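PDB 6QPA: sulfur oxygenase/reductase from Halothiobacillus neapolitanus, which probably catalyses the oxygen-dependent disproportionation of elemental sulfur at a mononuclear iron centre. Local coordinates for residues 135-138 with 139-143; 259-262 with 263-266; 274-277 with 278-282; 183-186 with 187-191; 89-92 with 93-97. All coordinates share one frame; numbering follows the deposited sequence.

Contact 1: 135-138 with 139-143; sequences VPQV and LGDSF
Ser142 turns its hydroxyl back onto the helix, where OG donates to Val138 O at 2.9 Å. That carbonyl also accepts the backbone bond from Ser142 N, and the two donors approach from opposite faces of its plane; OG lies 36° out of the plane, so it does not use a lone-pair direction. The torsion makes this possible: with chi1 at -69°, OG sits beside its own backbone N and opposite the carbonyl carbon, facing the preceding turn.

One residue earlier in each turn, Gln137 and Asp141 form the second side-chain pair. The CG methylene of Gln137 meets Asp141 OD2 at 3.5 Å, and the amide and carboxylate planes are only 22° apart. The two do not bond to each other. The extended Gln137 chain carries its amide on to Val149 O of the second subunit, while Asp141 OD2 forms a salt bridge with Arg148 of that same subunit.

Leu139 lays its CB against the carbonyls of Val135 and Pro136, 3.5 Å from Val135 O, and its side chain meets Leu139 of both the second and the third subunit. Leu139 N bonds Val135 O at 2.9 Å, and the next three amides repeat the i to i+4 pattern. These features are those of an alpha-helix with a serine hydroxyl back-bonded to its i-4 carbonyl, here at a subunit interface and within the beta-alpha-beta unit of strand 129-130, helix 135-144 and strand 153-154.

Contact 2: 259-262 with 263-266; sequences WESP and EHAH
Ser261 OG and His264 ND1 are 2.6 Å apart, a short hydrogen bond in which either atom could be the donor. The hydroxyl meets the imidazole at its edge, near the ring plane. It reaches that place because chi1 of Ser261, 74°, sets OG between the backbone N and the carbonyl carbon. A water extends the polar group, lying 3.1 Å from Ser261 OG and donating to Glu263 OE1.

Glu260 also approaches the imidazole, obliquely, its OE1 within 3.4 Å of His264 CE1 and the carboxylate and ring planes 50° apart. Glu260 is held at its far oxygen, OE2, by Thr133 and Ser131 of the third subunit.

Further out, Trp259 lies under the first turn. Ala265 CA stands 3.5 Å from the centroid of the five-membered ring and 14° off its normal, a CH-pi contact, while Ala265 CB packs on Trp259 CD1 at 3.4 Å. His264 O sits above the same face, toward the rim. Ala265 N bonds Ser261 O and His266 N bonds Pro262 O, so the backbone is already winding as a helix. The whole is a serine N-cap followed by proline at the first turn, where strand 251-259 passes into helix 262-269.

Contact 3: 274-277 with 278-282; sequences VDYE and LRQIH
Gln280 lays its amide over one face of the Tyr276 ring, with NE2 3.3 Å from Tyr276 CE1 and displaced toward the rim. The ring and amide planes are 25° apart, so the two flat groups are close to face to face. Lower on the chain, Gln280 CG makes a CH-pi contact, 4.2 Å from the ring centroid. A bend at chi2 (-43°) folds the glutamine back, and NE2 thereby also donates to Tyr276 O at 3.3 Å. That carbonyl takes the helical bond from Gln280 N as well, the two donors arriving from opposite faces of its plane.

Both residues belong to the first turns of helix 276-287, whose N-cap is Asp275. Its OD1 accepts from Leu278 N at 2.9 Å with an N-H...O angle of 170°, met on the anti side of the carboxylate, and Asp275 O takes the amide of Arg279 at 2.9 Å.

Glu277 is extended, with CG trans to the backbone N, and the chain runs straight out from the helix; OE1 at its end is hydrogen-bonded to Trp185 NE1 of helix 172-189. In the next turn, Ile281 N closes onto Glu277 O at 3.3 Å, and Ile281 CG1 lies 3.5 Å from the same oxygen. Arg279 reaches the other way: its NH1 binds Met273 O within the chain and Ile34 O of the third subunit.

Contact 4: 183-186 with 187-191; sequences LEWM and KANVP
Trp185 spreads its indole beneath the side chain of Asn189, one turn later at the C-terminal end of helix 172-189. ND2 stands 3.4 Å above the ring plane and over its centre, while Asn189 CB forms a CH-pi contact 3.9 Å from the centroid of the six-membered ring. The amide is inclined 56° to the indole, so this is no flat stack. Asn189 CG lies beside its backbone N, which turns the side chain back along the helix; ND2 also makes a weak hydrogen bond to Trp185 O, with an N-H...O angle of 124°. Beyond the helix, Asn189 OD1 accepts from Lys310 of the third subunit, and Trp185 NE1 donates to Glu277 of helix 276-287.

Here the helix ends. Met186 O receives two amides, Val190 N at 2.9 Å and Asn189 N at 3.2 Å; the second comes from 72° above the carbonyl plane, whereas Val190 N is tilted much less from it. Val190 is the first residue to leave helical backbone angles, and its side chain turns back under the last turn. Its CG2 packs against Trp185 CZ3 at 3.9 Å and lies 4.1 Å from Met186 CB.

Contact 5: 89-92 with 93-97; sequences EEMH and HDNFK
The iron site of this enzyme, a facial triad of two histidines and one carboxylate, takes one of its ligands from this turn: His92 near the end of helix 85-94, bound to the iron(III) ion through NE2. His88 one turn earlier and Glu116 on strand 110-125 complete the protein ligands. The His88-Glu89-x-x-His92 spacing follows the HExxH pattern, and Glu89 OE2 is hydrogen-bonded to Tyr118 and Ser205.

Around the ligand, Met91 CE sits over one face of the His92 ring, 4.0 Å above its plane and toward the rim. Bends at chi2 (-78°) and chi3 bring this methyl back to the imidazole of the neighbouring residue. Ile99 of the following helix touches both Met91 and His92.

On another side of the helix, Glu90 and Asp94 pass each other with their carboxylate planes 25° apart. The contact is made by a methylene, Glu90 CG lying 3.5 Å from Asp94 OD2, while the like-charged Glu90 OE2 and Asp94 OD2 stay 4.6 Å apart; Glu90 OE1 is hydrogen-bonded to His39. Their backbones are joined by Asp94 N to Glu90 O at 2.7 Å.

The helix breaks just after. Asn95 N still bonds Met91 O at 3.0 Å, but Asn95 leaves helical angles and serves as the N-cap position of helix 96-101. At this break Phe96 presents the edge of its ring to His92 O, nearly in the ring plane, with CB 3.3 Å from that oxygen.

How the contacts relate
From the N terminus the order is contact 5, contact 1, contact 4, contact 2 and contact 3. Each closes about one helical turn within a continuous segment, and all lie in series, with none nested or crossed. Contact 5, at the iron site, stands apart, its centre 37 to 46 Å from those of contacts 2, 3 and 4. Contact 1, on helix 135-144, touches no other. The remaining three form a continuous patch: Trp259 of contact 2 packs on Met186 and Val190 of contact 4, and Leu278 of contact 3 packs on Trp185 and Met186. Contact 4 thus joins the end of strand 251-259 to helix 276-287. Contacts 1 to 4 all touch the third subunit.

Contact 1: 135-138 with 139-143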
loop_
_atom_site.group_PDB
_atom_site.type_symbol
_atom_site.label_atom_id
_atom_site.label_comp_id
_atom_site.label_asym_id
_atom_site.label_seq_id
_atom_site.Cartn_x
_atom_site.Cartn_y
_atom_site.Cartn_z
ATOM N N VAL A 135 16.333 49.973 24.578
ATOM C CA VAL A 135 15.399 50.511 25.569
ATOM C C VAL A 135 16.105 50.952 26.857
ATOM O O VAL A 135 15.790 52.039 27.368
ATOM C CB VAL A 135 14.256 49.513 25.812
ATOM C CG1 VAL A 135 13.388 49.948 26.992
ATOM C CG2 VAL A 135 13.420 49.435 24.541
ATOM N N PRO A 136 17.051 50.192 27.437
ATOM C CA PRO A 136 17.708 50.721 28.651
ATOM C C PRO A 136 18.391 52.056 28.423
ATOM O O PRO A 136 18.308 52.939 29.283
ATOM C CB PRO A 136 18.690 49.605 29.053
ATOM C CG PRO A 136 18.046 48.347 28.508
ATOM C CD PRO A 136 17.459 48.796 27.166
ATOM N N GLN A 137 19.050 52.252 27.282
ATOM C CA GLN A 137 19.707 53.536 27.055
ATOM C C GLN A 137 18.696 54.667 26.849
ATOM O O GLN A 137 18.916 55.803 27.306
ATOM C CB GLN A 137 20.654 53.435 25.869
ATOM C CG GLN A 137 21.148 54.776 25.423
ATOM C CD GLN A 137 22.316 54.669 24.475
ATOM O OE1 GLN A 137 22.183 54.937 23.289
ATOM N NE2 GLN A 137 23.481 54.316 25.005
ATOM N N VAL A 138 17.596 54.388 26.146
ATOM C CA VAL A 138 16.543 55.394 25.996
ATOM C C VAL A 138 15.993 55.781 27.362
ATOM O O VAL A 138 15.795 56.966 27.664
ATOM C CB VAL A 138 15.431 54.872 25.062
ATOM C CG1 VAL A 138 14.166 55.755 25.173
ATOM C CG2 VAL A 138 15.922 54.846 23.626
ATOM N N LEU A 139 15.790 54.792 28.226
ATOM C CA LEU A 139 15.329 55.067 29.579
ATOM C C LEU A 139 16.336 55.933 30.332
ATOM O O LEU A 139 15.981 56.971 30.912
ATOM C CB LEU A 139 15.091 53.743 30.298
ATOM C CG LEU A 139 14.351 53.678 31.623
ATOM C CD1 LEU A 139 12.967 54.175 31.447
ATOM C CD2 LEU A 139 14.300 52.239 32.028
ATOM N N GLY A 140 17.607 55.528 30.319
ATOM C CA GLY A 140 18.623 56.303 31.015
ATOM C C GLY A 140 18.750 57.716 30.478
ATOM O O GLY A 140 18.886 58.673 31.248
ATOM N N ASP A 141 18.707 57.872 29.151
ATOM C CA ASP A 141 18.818 59.207 28.573
ATOM C C ASP A 141 17.618 60.061 28.952
ATOM O O ASP A 141 17.762 61.256 29.236
ATOM C CB ASP A 141 18.933 59.113 27.054
ATOM C CG ASP A 141 20.242 58.484 26.600
ATOM O OD1 ASP A 141 21.128 58.217 27.449
ATOM O OD2 ASP A 141 20.355 58.212 25.385
ATOM N N SER A 142 16.431 59.455 28.988
ATOM C CA SER A 142 15.232 60.190 29.369
ATOM C C SER A 142 15.338 60.699 30.798
ATOM O O SER A 142 15.001 61.855 31.075
ATOM C CB SER A 142 13.996 59.309 29.194
ATOM O OG SER A 142 13.744 59.066 27.819
ATOM N N PHE A 143 15.822 59.864 31.721
ATOM C CA PHE A 143 15.979 60.340 33.092
ATOM C C PHE A 143 16.995 61.469 33.169
ATOM O O PHE A 143 16.736 62.506 33.792
ATOM C CB PHE A 143 16.385 59.196 34.017
ATOM C CG PHE A 143 15.286 58.222 34.271
ATOM C CD1 PHE A 143 13.982 58.536 33.929
ATOM C CD2 PHE A 143 15.539 57.007 34.866
ATOM C CE1 PHE A 143 12.954 57.645 34.157
ATOM C CE2 PHE A 143 14.515 56.110 35.099
ATOM C CZ PHE A 143 13.221 56.430 34.742
#

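Contact 2: 259-262 with 263-266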
loop_
_atom_site.group_PDB
_atom_site.type_symbol
_atom_site.label_atom_id
_atom_site.label_comp_id
_atom_site.label_asym_id
_atom_site.label_seq_id
_atom_site.Cartn_x
_atom_site.Cartn_y
_atom_site.Cartn_z
ATOM N N TRP A 259 0.321 50.416 17.389
ATOM C CA TRP A 259 -0.038 49.550 18.498
ATOM C C TRP A 259 1.028 48.479 18.653
ATOM O O TRP A 259 1.709 48.111 17.690
ATOM C CB TRP A 259 -1.397 48.875 18.270
ATOM C CG TRP A 259 -2.554 49.810 18.139
ATOM C CD1 TRP A 259 -3.050 50.343 16.986
ATOM C CD2 TRP A 259 -3.381 50.307 19.197
ATOM N NE1 TRP A 259 -4.134 51.141 17.256
ATOM C CE2 TRP A 259 -4.360 51.139 18.608
ATOM C CE3 TRP A 259 -3.379 50.150 20.585
ATOM C CZ2 TRP A 259 -5.341 51.812 19.366
ATOM C CZ3 TRP A 259 -4.370 50.813 21.342
ATOM C CH2 TRP A 259 -5.336 51.625 20.722
ATOM N N GLU A 260 1.111 47.926 19.864
ATOM C CA GLU A 260 2.097 46.883 20.137
ATOM C C GLU A 260 1.924 45.677 19.220
ATOM O O GLU A 260 2.917 45.072 18.795
ATOM C CB GLU A 260 2.013 46.441 21.594
ATOM C CG GLU A 260 2.939 45.258 21.913
ATOM C CD GLU A 260 3.051 44.961 23.398
ATOM O OE1 GLU A 260 2.948 43.778 23.761
ATOM O OE2 GLU A 260 3.276 45.900 24.201
ATOM N N SER A 261 0.680 45.303 18.922
ATOM C CA SER A 261 0.378 44.054 18.231
ATOM C C SER A 261 -1.010 44.181 17.612
ATOM O O SER A 261 -1.758 45.102 17.946
ATOM C CB SER A 261 0.424 42.864 19.202
ATOM O OG SER A 261 -0.737 42.875 20.034
ATOM N N PRO A 262 -1.389 43.269 16.711
ATOM C CA PRO A 262 -2.765 43.333 16.179
ATOM C C PRO A 262 -3.831 43.177 17.258
ATOM O O PRO A 262 -4.872 43.838 17.187
ATOM C CB PRO A 262 -2.801 42.196 15.144
ATOM C CG PRO A 262 -1.337 42.042 14.717
ATOM C CD PRO A 262 -0.568 42.265 16.005
ATOM N N GLU A 263 -3.581 42.346 18.273
ATOM C CA GLU A 263 -4.538 42.156 19.366
ATOM C C GLU A 263 -4.722 43.440 20.179
ATOM O O GLU A 263 -5.854 43.803 20.529
ATOM C CB GLU A 263 -4.080 41.002 20.260
ATOM C CG GLU A 263 -3.981 39.619 19.554
ATOM C CD GLU A 263 -2.780 39.433 18.554
ATOM O OE1 GLU A 263 -1.721 40.090 18.667
ATOM O OE2 GLU A 263 -2.920 38.604 17.626
ATOM N N HIS A 264 -3.629 44.155 20.480
ATOM C CA HIS A 264 -3.764 45.431 21.177
ATOM C C HIS A 264 -4.515 46.444 20.324
ATOM O O HIS A 264 -5.289 47.253 20.852
ATOM C CB HIS A 264 -2.392 45.973 21.554
ATOM C CG HIS A 264 -1.704 45.149 22.588
ATOM N ND1 HIS A 264 -0.802 44.161 22.265
ATOM C CD2 HIS A 264 -1.823 45.129 23.936
ATOM C CE1 HIS A 264 -0.376 43.580 23.374
ATOM N NE2 HIS A 264 -0.981 44.149 24.400
ATOM N N ALA A 265 -4.283 46.422 19.004
ATOM C CA ALA A 265 -4.984 47.328 18.091
ATOM C C ALA A 265 -6.481 47.036 18.061
ATOM O O ALA A 265 -7.314 47.958 18.076
ATOM C CB ALA A 265 -4.394 47.205 16.676
ATOM N N HIS A 266 -6.837 45.754 17.963
ATOM C CA HIS A 266 -8.240 45.370 17.873
ATOM C C HIS A 266 -8.983 45.740 19.146
ATOM O O HIS A 266 -10.017 46.428 19.114
ATOM C CB HIS A 266 -8.355 43.868 17.598
ATOM C CG HIS A 266 -9.766 43.389 17.480
ATOM N ND1 HIS A 266 -10.311 42.445 18.328
ATOM C CD2 HIS A 266 -10.756 43.747 16.627
ATOM C CE1 HIS A 266 -11.570 42.232 17.986
ATOM N NE2 HIS A 266 -11.862 43.007 16.955
HETATM O O HOH W 1 -0.433 40.145 21.364
#

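Contact 3: 274-277 with 278-282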
loop_
_atom_site.group_PDB
_atom_site.type_symbol
_atom_site.label_atom_id
_atom_site.label_comp_id
_atom_site.label_asym_id
_atom_site.label_seq_id
_atom_site.Cartn_x
_atom_site.Cartn_y
_atom_site.Cartn_z
ATOM N N VAL A 274 -16.764 50.583 23.880
ATOM C CA VAL A 274 -17.012 49.900 25.155
ATOM C C VAL A 274 -16.520 50.679 26.373
ATOM O O VAL A 274 -16.629 50.166 27.498
ATOM C CB VAL A 274 -16.442 48.465 25.167
ATOM C CG1 VAL A 274 -17.149 47.601 24.118
ATOM C CG2 VAL A 274 -14.934 48.471 24.918
ATOM N N ASP A 275 -16.003 51.892 26.204
ATOM C CA ASP A 275 -15.765 52.796 27.330
ATOM C C ASP A 275 -16.719 53.977 27.188
ATOM O O ASP A 275 -16.745 54.628 26.142
ATOM C CB ASP A 275 -14.314 53.277 27.391
ATOM C CG ASP A 275 -14.060 54.232 28.559
ATOM O OD1 ASP A 275 -14.469 55.422 28.500
ATOM O OD2 ASP A 275 -13.449 53.786 29.550
ATOM N N TYR A 276 -17.539 54.210 28.214
ATOM C CA TYR A 276 -18.583 55.225 28.107
ATOM C C TYR A 276 -17.994 56.604 27.804
ATOM O O TYR A 276 -18.490 57.340 26.942
ATOM C CB TYR A 276 -19.416 55.264 29.399
ATOM C CG TYR A 276 -20.452 56.363 29.355
ATOM C CD1 TYR A 276 -21.693 56.141 28.757
ATOM C CD2 TYR A 276 -20.185 57.625 29.875
ATOM C CE1 TYR A 276 -22.642 57.141 28.678
ATOM C CE2 TYR A 276 -21.139 58.650 29.795
ATOM C CZ TYR A 276 -22.358 58.395 29.189
ATOM O OH TYR A 276 -23.318 59.371 29.104
ATOM N N GLU A 277 -16.942 56.976 28.522
ATOM C CA GLU A 277 -16.394 58.318 28.388
ATOM C C GLU A 277 -15.771 58.527 27.007
ATOM O O GLU A 277 -16.047 59.529 26.340
ATOM C CB GLU A 277 -15.385 58.555 29.510
ATOM C CG GLU A 277 -14.690 59.897 29.504
ATOM C CD GLU A 277 -13.739 60.033 30.685
ATOM O OE1 GLU A 277 -12.586 59.543 30.611
ATOM O OE2 GLU A 277 -14.161 60.605 31.710
ATOM N N LEU A 278 -14.933 57.587 26.557
ATOM C CA LEU A 278 -14.342 57.707 25.227
ATOM C C LEU A 278 -15.407 57.663 24.145
ATOM O O LEU A 278 -15.288 58.339 23.113
ATOM C CB LEU A 278 -13.317 56.604 25.000
ATOM C CG LEU A 278 -12.610 56.698 23.639
ATOM C CD1 LEU A 278 -11.850 58.013 23.506
ATOM C CD2 LEU A 278 -11.662 55.506 23.440
ATOM N N ARG A 279 -16.451 56.860 24.364
ATOM C CA ARG A 279 -17.548 56.777 23.409
ATOM C C ARG A 279 -18.210 58.139 23.171
ATOM O O ARG A 279 -18.497 58.492 22.023
ATOM C CB ARG A 279 -18.549 55.744 23.901
ATOM C CG ARG A 279 -19.804 55.577 23.086
ATOM C CD ARG A 279 -20.406 54.265 23.487
ATOM N NE ARG A 279 -21.822 54.133 23.198
ATOM C CZ ARG A 279 -22.452 52.963 23.157
ATOM N NH1 ARG A 279 -21.774 51.839 23.354
ATOM N NH2 ARG A 279 -23.751 52.912 22.915
ATOM N N GLN A 280 -18.432 58.928 24.235
ATOM C CA GLN A 280 -19.020 60.259 24.054
ATOM C C GLN A 280 -18.084 61.170 23.269
ATOM O O GLN A 280 -18.518 61.877 22.355
ATOM C CB GLN A 280 -19.331 60.906 25.409
ATOM C CG GLN A 280 -20.182 60.080 26.358
ATOM C CD GLN A 280 -21.336 59.419 25.663
ATOM O OE1 GLN A 280 -22.138 60.086 25.027
ATOM N NE2 GLN A 280 -21.433 58.097 25.784
ATOM N N ILE A 281 -16.796 61.153 23.616
ATOM C CA ILE A 281 -15.798 61.959 22.918
ATOM C C ILE A 281 -15.763 61.596 21.439
ATOM O O ILE A 281 -15.832 62.469 20.568
ATOM C CB ILE A 281 -14.418 61.760 23.570
ATOM C CG1 ILE A 281 -14.409 62.326 24.999
ATOM C CG2 ILE A 281 -13.293 62.307 22.673
ATOM C CD1 ILE A 281 -13.211 61.892 25.823
ATOM N N HIS A 282 -15.704 60.296 21.135
ATOM C CA HIS A 282 -15.567 59.868 19.743
ATOM C C HIS A 282 -16.874 60.063 18.983
ATOM O O HIS A 282 -16.864 60.527 17.839
ATOM C CB HIS A 282 -15.104 58.398 19.679
ATOM C CG HIS A 282 -14.784 57.903 18.288
ATOM N ND1 HIS A 282 -15.542 56.946 17.641
ATOM C CD2 HIS A 282 -13.768 58.202 17.444
ATOM C CE1 HIS A 282 -15.015 56.682 16.457
ATOM N NE2 HIS A 282 -13.941 57.441 16.306
#

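Contact 4: 183-186 with 187-191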
loop_
_atom_site.group_PDB
_atom_site.type_symbol
_atom_site.label_atom_id
_atom_site.label_comp_id
_atom_site.label_asym_id
_atom_site.label_seq_id
_atom_site.Cartn_x
_atom_site.Cartn_y
_atom_site.Cartn_z
ATOM N N LEU A 183 -7.756 60.523 20.426
ATOM C CA LEU A 183 -6.457 59.858 20.359
ATOM C C LEU A 183 -5.626 60.115 21.610
ATOM O O LEU A 183 -4.911 59.223 22.084
ATOM C CB LEU A 183 -5.719 60.320 19.098
ATOM C CG LEU A 183 -6.348 59.812 17.801
ATOM C CD1 LEU A 183 -5.878 60.591 16.580
ATOM C CD2 LEU A 183 -6.050 58.287 17.656
ATOM N N GLU A 184 -5.711 61.327 22.156
ATOM C CA GLU A 184 -5.021 61.632 23.400
ATOM C C GLU A 184 -5.571 60.806 24.555
ATOM O O GLU A 184 -4.815 60.384 25.439
ATOM C CB GLU A 184 -5.144 63.124 23.697
ATOM C CG GLU A 184 -4.301 63.954 22.753
ATOM C CD GLU A 184 -4.421 65.450 22.996
ATOM O OE1 GLU A 184 -5.417 65.879 23.611
ATOM O OE2 GLU A 184 -3.510 66.192 22.573
ATOM N N TRP A 185 -6.894 60.609 24.592
ATOM C CA TRP A 185 -7.477 59.747 25.613
ATOM C C TRP A 185 -6.935 58.331 25.479
ATOM O O TRP A 185 -6.522 57.712 26.468
ATOM C CB TRP A 185 -9.001 59.758 25.498
ATOM C CG TRP A 185 -9.785 59.176 26.681
ATOM C CD1 TRP A 185 -10.413 59.890 27.663
ATOM C CD2 TRP A 185 -10.056 57.788 26.972
ATOM N NE1 TRP A 185 -11.054 59.046 28.542
ATOM C CE2 TRP A 185 -10.855 57.752 28.146
ATOM C CE3 TRP A 185 -9.718 56.582 26.353
ATOM C CZ2 TRP A 185 -11.309 56.551 28.727
ATOM C CZ3 TRP A 185 -10.171 55.362 26.941
ATOM C CH2 TRP A 185 -10.972 55.375 28.107
ATOM N N MET A 186 -6.903 57.819 24.248
ATOM C CA MET A 186 -6.444 56.452 24.020
ATOM C C MET A 186 -4.986 56.277 24.410
ATOM O O MET A 186 -4.633 55.289 25.065
ATOM C CB MET A 186 -6.659 56.070 22.558
ATOM C CG MET A 186 -8.133 55.956 22.198
ATOM S SD MET A 186 -8.483 55.701 20.443
ATOM C CE MET A 186 -7.708 54.154 20.181
ATOM N N LYS A 187 -4.123 57.237 24.050
ATOM C CA LYS A 187 -2.710 57.073 24.379
ATOM C C LYS A 187 -2.500 57.134 25.880
ATOM O O LYS A 187 -1.599 56.484 26.402
ATOM C CB LYS A 187 -1.843 58.120 23.664
ATOM C CG LYS A 187 -0.327 57.871 23.780
ATOM C CD LYS A 187 0.422 58.333 22.527
ATOM C CE LYS A 187 1.951 58.151 22.623
ATOM N NZ LYS A 187 2.542 58.880 23.777
ATOM N N ALA A 188 -3.337 57.887 26.585
ATOM C CA ALA A 188 -3.238 57.964 28.032
ATOM C C ALA A 188 -3.831 56.746 28.736
ATOM O O ALA A 188 -3.408 56.424 29.845
ATOM C CB ALA A 188 -3.928 59.234 28.531
ATOM N N ASN A 189 -4.801 56.058 28.139
ATOM C CA ASN A 189 -5.617 55.113 28.898
ATOM C C ASN A 189 -5.711 53.696 28.343
ATOM O O ASN A 189 -6.285 52.838 29.018
ATOM C CB ASN A 189 -7.044 55.659 29.057
ATOM C CG ASN A 189 -7.092 56.888 29.956
ATOM O OD1 ASN A 189 -6.654 56.842 31.098
ATOM N ND2 ASN A 189 -7.590 57.993 29.428
ATOM N N VAL A 190 -5.250 53.423 27.134
ATOM C CA VAL A 190 -5.508 52.138 26.486
ATOM C C VAL A 190 -4.196 51.376 26.388
ATOM O O VAL A 190 -3.198 51.941 25.915
ATOM C CB VAL A 190 -6.151 52.319 25.098
ATOM C CG1 VAL A 190 -6.434 50.965 24.462
ATOM C CG2 VAL A 190 -7.427 53.124 25.237
ATOM N N PRO A 191 -4.138 50.117 26.838
ATOM C CA PRO A 191 -2.856 49.396 26.829
ATOM C C PRO A 191 -2.343 49.198 25.415
ATOM O O PRO A 191 -3.115 48.965 24.482
ATOM C CB PRO A 191 -3.171 48.054 27.514
ATOM C CG PRO A 191 -4.661 48.004 27.680
ATOM C CD PRO A 191 -5.198 49.391 27.571
#

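Contact 5: 89-92 with 93-97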
loop_
_atom_site.group_PDB
_atom_site.type_symbol
_atom_site.label_atom_id
_atom_site.label_comp_id
_atom_site.label_asym_id
_atom_site.label_seq_id
_atom_site.Cartn_x
_atom_site.Cartn_y
_atom_site.Cartn_z
ATOM N N GLU A 89 8.129 66.240 -5.858
ATOM C CA GLU A 89 7.921 66.364 -7.298
ATOM C C GLU A 89 9.243 66.464 -8.041
ATOM O O GLU A 89 9.386 65.938 -9.149
ATOM C CB GLU A 89 7.049 67.585 -7.598
ATOM C CG GLU A 89 5.606 67.467 -7.098
ATOM C CD GLU A 89 4.814 66.403 -7.838
ATOM O OE1 GLU A 89 5.029 66.227 -9.065
ATOM O OE2 GLU A 89 3.984 65.721 -7.202
ATOM N N GLU A 90 10.217 67.152 -7.451
ATOM C CA GLU A 90 11.504 67.291 -8.107
ATOM C C GLU A 90 12.248 65.964 -8.147
ATOM O O GLU A 90 12.835 65.601 -9.175
ATOM C CB GLU A 90 12.325 68.351 -7.387
ATOM C CG GLU A 90 13.622 68.642 -8.057
ATOM C CD GLU A 90 14.319 69.824 -7.428
ATOM O OE1 GLU A 90 14.662 69.734 -6.227
ATOM O OE2 GLU A 90 14.484 70.854 -8.125
ATOM N N MET A 91 12.225 65.219 -7.043
ATOM C CA MET A 91 12.842 63.900 -7.038
ATOM C C MET A 91 12.243 63.020 -8.131
ATOM O O MET A 91 12.976 62.393 -8.902
ATOM C CB MET A 91 12.693 63.260 -5.656
ATOM C CG MET A 91 13.412 61.910 -5.489
ATOM S SD MET A 91 12.523 60.504 -6.233
ATOM C CE MET A 91 10.896 60.644 -5.449
ATOM N N HIS A 92 10.904 62.972 -8.221
ATOM C CA HIS A 92 10.260 62.194 -9.282
ATOM C C HIS A 92 10.686 62.668 -10.668
ATOM O O HIS A 92 10.868 61.857 -11.580
ATOM C CB HIS A 92 8.737 62.279 -9.178
ATOM C CG HIS A 92 8.113 61.164 -8.404
ATOM N ND1 HIS A 92 8.151 59.856 -8.832
ATOM C CD2 HIS A 92 7.397 61.167 -7.255
ATOM C CE1 HIS A 92 7.507 59.093 -7.964
ATOM N NE2 HIS A 92 7.040 59.864 -6.997
ATOM N N HIS A 93 10.823 63.977 -10.853
ATOM C CA HIS A 93 11.260 64.491 -12.141
ATOM C C HIS A 93 12.704 64.104 -12.424
ATOM O O HIS A 93 13.020 63.594 -13.503
ATOM C CB HIS A 93 11.089 66.012 -12.185
ATOM C CG HIS A 93 11.748 66.635 -13.372
ATOM N ND1 HIS A 93 11.116 66.773 -14.591
ATOM C CD2 HIS A 93 13.000 67.123 -13.537
ATOM C CE1 HIS A 93 11.948 67.329 -15.449
ATOM N NE2 HIS A 93 13.097 67.546 -14.838
ATOM N N ASP A 94 13.596 64.347 -11.461
ATOM C CA ASP A 94 15.016 64.119 -11.676
ATOM C C ASP A 94 15.349 62.643 -11.857
ATOM O O ASP A 94 16.372 62.324 -12.467
ATOM C CB ASP A 94 15.832 64.700 -10.513
ATOM C CG ASP A 94 15.790 66.236 -10.453
ATOM O OD1 ASP A 94 15.286 66.886 -11.390
ATOM O OD2 ASP A 94 16.281 66.796 -9.450
ATOM N N ASN A 95 14.530 61.737 -11.338
ATOM C CA ASN A 95 14.816 60.316 -11.426
ATOM C C ASN A 95 13.727 59.597 -12.211
ATOM O O ASN A 95 13.470 58.406 -12.001
ATOM C CB ASN A 95 14.971 59.728 -10.027
ATOM C CG ASN A 95 16.050 60.436 -9.216
ATOM O OD1 ASN A 95 15.743 61.194 -8.300
ATOM N ND2 ASN A 95 17.310 60.197 -9.552
ATOM N N PHE A 96 13.077 60.318 -13.125
ATOM C CA PHE A 96 11.869 59.786 -13.745
ATOM C C PHE A 96 12.153 58.497 -14.518
ATOM O O PHE A 96 11.389 57.528 -14.429
ATOM C CB PHE A 96 11.227 60.838 -14.647
ATOM C CG PHE A 96 9.913 60.392 -15.226
ATOM C CD1 PHE A 96 8.789 60.295 -14.424
ATOM C CD2 PHE A 96 9.816 60.016 -16.556
ATOM C CE1 PHE A 96 7.580 59.865 -14.945
ATOM C CE2 PHE A 96 8.615 59.582 -17.085
ATOM C CZ PHE A 96 7.494 59.507 -16.278
ATOM N N LYS A 97 13.232 58.479 -15.307
ATOM C CA LYS A 97 13.549 57.285 -16.091
ATOM C C LYS A 97 13.776 56.074 -15.203
ATOM O O LYS A 97 13.308 54.971 -15.520
ATOM C CB LYS A 97 14.783 57.512 -16.973
ATOM C CG LYS A 97 14.585 58.445 -18.163
ATOM C CD LYS A 97 15.908 59.122 -18.548
ATOM C CE LYS A 97 17.102 58.253 -18.128
ATOM N NZ LYS A 97 18.289 59.050 -17.686
#